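Local coordinates for porin protein associated with imipenem resistance (Acinetobacter baumannii, PDB 4FUV) that forms an eight-stranded beta-barrel in the outer membrane and probably takes part in the uptake of ornithine and of the antibiotic imipenem, at residues Ser87-Arg90 and Trp91-Gly94; Asp191-Leu194 and Glu195-Val198. All coordinates share one frame; numbering follows the deposited sequence.

Contact 1 (Ser87-Arg90 and Trp91-Gly94). With C8E ((hydroxyethyloxy)tri(ethyloxy)octane), chain H.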
loop_
_atom_site.group_PDB
_atom_site.type_symbol
_atom_site.label_atom_id
_atom_site.label_comp_id
_atom_site.label_asym_id
_atom_site.label_seq_id
_atom_site.Cartn_x
_atom_site.Cartn_y
_atom_site.Cartn_z
ATOM N N SER A 87 18.098 32.326 -16.336
ATOM C CA SER A 87 19.089 31.258 -16.275
ATOM C C SER A 87 19.142 30.428 -17.558
ATOM O O SER A 87 18.126 30.221 -18.211
ATOM C CB SER A 87 18.816 30.343 -15.082
ATOM O OG SER A 87 19.661 29.213 -15.108
ATOM N N THR A 88 20.334 29.967 -17.926
ATOM C CA THR A 88 20.464 29.054 -19.053
ATOM C C THR A 88 20.321 27.630 -18.538
ATOM O O THR A 88 20.265 26.687 -19.305
ATOM C CB THR A 88 21.829 29.182 -19.773
ATOM O OG1 THR A 88 22.883 28.836 -18.871
ATOM C CG2 THR A 88 22.044 30.584 -20.284
ATOM N N ASN A 89 20.282 27.468 -17.225
ATOM C CA ASN A 89 20.091 26.137 -16.676
ATOM C C ASN A 89 18.630 25.754 -16.914
ATOM O O ASN A 89 17.726 26.524 -16.594
ATOM C CB ASN A 89 20.453 26.099 -15.195
ATOM C CG ASN A 89 20.366 24.704 -14.615
ATOM O OD1 ASN A 89 19.287 24.231 -14.264
ATOM N ND2 ASN A 89 21.506 24.030 -14.524
ATOM N N ARG A 90 18.406 24.593 -17.520
ATOM C CA ARG A 90 17.069 24.233 -17.982
ATOM C C ARG A 90 16.119 23.915 -16.823
ATOM O O ARG A 90 14.926 24.197 -16.897
ATOM C CB ARG A 90 17.146 23.073 -18.984
ATOM C CG ARG A 90 16.625 21.751 -18.461
ATOM C CD ARG A 90 17.369 20.565 -19.051
ATOM N NE ARG A 90 17.414 20.596 -20.507
ATOM C CZ ARG A 90 18.505 20.875 -21.208
ATOM N NH1 ARG A 90 19.642 21.139 -20.581
ATOM N NH2 ARG A 90 18.462 20.885 -22.530
ATOM N N TRP A 91 16.643 23.343 -15.746
ATOM C CA TRP A 91 15.801 23.072 -14.581
ATOM C C TRP A 91 15.381 24.375 -13.915
ATOM O O TRP A 91 14.196 24.593 -13.642
ATOM C CB TRP A 91 16.527 22.149 -13.605
ATOM C CG TRP A 91 17.215 21.036 -14.310
ATOM C CD1 TRP A 91 18.554 20.779 -14.328
ATOM C CD2 TRP A 91 16.605 20.038 -15.142
ATOM N NE1 TRP A 91 18.814 19.675 -15.103
ATOM C CE2 TRP A 91 17.636 19.204 -15.611
ATOM C CE3 TRP A 91 15.289 19.773 -15.525
ATOM C CZ2 TRP A 91 17.387 18.116 -16.449
ATOM C CZ3 TRP A 91 15.046 18.695 -16.353
ATOM C CH2 TRP A 91 16.089 17.881 -16.808
ATOM N N ALA A 92 16.347 25.260 -13.688
ATOM C CA ALA A 92 16.073 26.544 -13.048
ATOM C C ALA A 92 15.101 27.414 -13.849
ATOM O O ALA A 92 14.182 27.990 -13.279
ATOM C CB ALA A 92 17.352 27.299 -12.794
ATOM N N GLN A 93 15.325 27.530 -15.155
ATOM C CA GLN A 93 14.467 28.357 -16.019
ATOM C C GLN A 93 13.025 27.840 -16.064
ATOM O O GLN A 93 12.073 28.620 -16.220
ATOM C CB GLN A 93 15.046 28.452 -17.439
ATOM C CG GLN A 93 14.348 29.470 -18.364
ATOM C CD GLN A 93 13.069 28.925 -19.001
ATOM O OE1 GLN A 93 12.883 27.707 -19.103
ATOM N NE2 GLN A 93 12.175 29.829 -19.417
ATOM N N GLY A 94 12.874 26.529 -15.913
ATOM C CA GLY A 94 11.570 25.882 -16.009
ATOM C C GLY A 94 10.677 26.014 -14.788
ATOM O O GLY A 94 9.476 25.692 -14.845
HETATM C C1 C8E H . 16.330 26.226 -5.969
HETATM C C2 C8E H . 16.135 26.336 -7.484
HETATM C C3 C8E H . 17.424 25.995 -8.225
HETATM C C4 C8E H . 17.169 25.063 -9.406
HETATM C C5 C8E H . 18.401 25.010 -10.314
HETATM C C6 C8E H . 18.785 23.561 -10.618
HETATM O O HOH W 1 13.978 25.457 -19.277
#
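Asn89 is the N-cap of helix 90-94 and meets Trp91 and Ala92. Its chi1 of -176° sets CG anti to the backbone N and beside the carbonyl carbon, which brings OD1 to their N-H groups. Asn89 CB lies 4.1 Å from Ala92 CB, and Asn89 CG lies 4.1 Å from Trp91 N. Asn89 OD1 accepts from Ala92 N at 3.2 Å; this N-H lies in the amide plane, on a lone pair, and the bond is nearly straight. Asn89 OD1 also takes a weak, bent bond from Trp91 N and lies 3.5 Å from both Trp91 CB and Trp91 CD1, oblique to the ring. Detergent packs here: C8E C5 is 3.5 Å from Ala92 CB, and C8E C6 is 3.7 Å from Asn89 OD1. Ser87 OG accepts from Asn89 N in an ST turn. Arg90 runs alongside Trp91, with Arg90 CD over one face of the indole, 3.6 Å from the centroid of the six-membered ring, a CH-pi contact. The helix ends the connection from strand 64-81 and leads straight into strand 95-114. Beside it lies the loop between strands 147-154 and 162-172, where Arg90 NH2 donates a hydrogen bond to Ile158 O.

Contact 2 (Asp191-Leu194 and Glu195-Val198)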
loop_
_atom_site.group_PDB
_atom_site.type_symbol
_atom_site.label_atom_id
_atom_site.label_comp_id
_atom_site.label_asym_id
_atom_site.label_seq_id
_atom_site.Cartn_x
_atom_site.Cartn_y
_atom_site.Cartn_z
ATOM N N ASP A 191 -23.730 4.520 14.449
ATOM C CA ASP A 191 -24.791 5.431 14.851
ATOM C C ASP A 191 -25.775 5.789 13.732
ATOM O O ASP A 191 -26.960 5.975 13.978
ATOM C CB ASP A 191 -24.155 6.713 15.397
ATOM C CG ASP A 191 -24.723 7.113 16.727
ATOM O OD1 ASP A 191 -24.313 6.523 17.749
ATOM O OD2 ASP A 191 -25.584 8.016 16.752
ATOM N N GLN A 192 -25.267 5.879 12.509
ATOM C CA GLN A 192 -26.040 6.358 11.373
ATOM C C GLN A 192 -26.574 5.225 10.528
ATOM O O GLN A 192 -25.924 4.199 10.359
ATOM C CB GLN A 192 -25.148 7.239 10.469
ATOM C CG GLN A 192 -24.755 8.572 11.093
ATOM C CD GLN A 192 -23.954 9.465 10.141
ATOM O OE1 GLN A 192 -22.905 9.066 9.618
ATOM N NE2 GLN A 192 -24.453 10.676 9.913
ATOM N N SER A 193 -27.754 5.430 9.961
ATOM C CA SER A 193 -28.221 4.566 8.892
ATOM C C SER A 193 -27.445 4.927 7.631
ATOM O O SER A 193 -26.826 5.998 7.555
ATOM C CB SER A 193 -29.700 4.816 8.637
ATOM O OG SER A 193 -29.869 6.128 8.126
ATOM N N LEU A 194 -27.480 4.041 6.644
ATOM C CA LEU A 194 -26.822 4.289 5.362
ATOM C C LEU A 194 -27.257 5.622 4.748
ATOM O O LEU A 194 -26.415 6.389 4.281
ATOM C CB LEU A 194 -27.118 3.144 4.383
ATOM C CG LEU A 194 -26.482 3.273 2.994
ATOM C CD1 LEU A 194 -25.000 3.603 3.130
ATOM C CD2 LEU A 194 -26.662 1.980 2.215
ATOM N N GLU A 195 -28.569 5.886 4.753
ATOM C CA GLU A 195 -29.115 7.114 4.170
ATOM C C GLU A 195 -28.541 8.362 4.846
ATOM O O GLU A 195 -28.193 9.336 4.182
ATOM C CB GLU A 195 -30.652 7.131 4.247
ATOM C CG GLU A 195 -31.351 6.197 3.274
ATOM C CD GLU A 195 -31.439 4.741 3.765
ATOM O OE1 GLU A 195 -30.916 4.411 4.862
ATOM O OE2 GLU A 195 -32.042 3.922 3.037
ATOM N N GLU A 196 -28.427 8.318 6.167
ATOM C CA GLU A 196 -27.921 9.453 6.921
ATOM C C GLU A 196 -26.429 9.635 6.726
ATOM O O GLU A 196 -25.930 10.759 6.684
ATOM C CB GLU A 196 -28.212 9.255 8.406
ATOM C CG GLU A 196 -29.683 9.360 8.746
ATOM C CD GLU A 196 -29.984 8.877 10.154
ATOM O OE1 GLU A 196 -29.320 7.921 10.610
ATOM O OE2 GLU A 196 -30.878 9.456 10.803
ATOM N N ALA A 197 -25.715 8.518 6.651
ATOM C CA ALA A 197 -24.284 8.556 6.427
ATOM C C ALA A 197 -24.033 9.200 5.054
ATOM O O ALA A 197 -23.189 10.089 4.924
ATOM C CB ALA A 197 -23.676 7.148 6.513
ATOM N N VAL A 198 -24.802 8.784 4.049
ATOM C CA VAL A 198 -24.661 9.343 2.696
ATOM C C VAL A 198 -24.902 10.858 2.653
ATOM O O VAL A 198 -24.086 11.611 2.115
ATOM C CB VAL A 198 -25.580 8.626 1.685
ATOM C CG1 VAL A 198 -25.678 9.415 0.404
ATOM C CG2 VAL A 198 -25.046 7.228 1.399
#
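This is a capping box at the N-terminus of helix 194-207, which follows strand 177-187. Ser193 is the N-cap, and Glu196 closes the box three residues on. In one direction, Glu196 N donates to Ser193 OG at 3.3 Å. In the other, Ser193 N donates to Glu196 OE1 at 3.0 Å, in a nearly straight bond to the anti lone pair of the carboxylate. Glu196 CG stands anti to its own carbonyl carbon (chi1 -70°), and the chain beyond is extended, which lets OE1 reach Ser193 N. Ser193 OG also gives OE1 a weak bond, so two donors of one residue hold the same oxygen. The carboxylate near the helix N-terminus would probably be stabilised by the helix dipole. Regular helical bonding follows at once, with Ala197 N on Ser193 O at 2.9 Å and Val198 N on Leu194 O. The apolar side of this turn packs on strands. Leu194 and Val198 both touch Ser182 of strand 177-187, and Leu194 and Ala197 both touch Phe127 of strand 125-129. On another side, the amide of Gln192 reaches Ala197, with Gln192 OE1 3.5 Å from Ala197 CA; this oxygen accepts a hydrogen bond from Asn123 ND2. Leu194 CD1 comes within 4.0 Å of Val198 CG2.

Overall arrangement
Contacts 1 and 2 each start a helix in a chain that is mostly strand, and both use a polar side chain at the N-cap. The chain's centre lies between them, about 28 Å from the centre of each. Their own centres are about 53 Å apart, and their nearest atoms about 40 Å, so they do not touch. The two follow one another in sequence, contact 1 first. Residues 87-94 lie in the connection between two barrel strands, with bound detergent beside them. Residues 191-198 belong to the far end of the molecule, where a longer helix packs on strands.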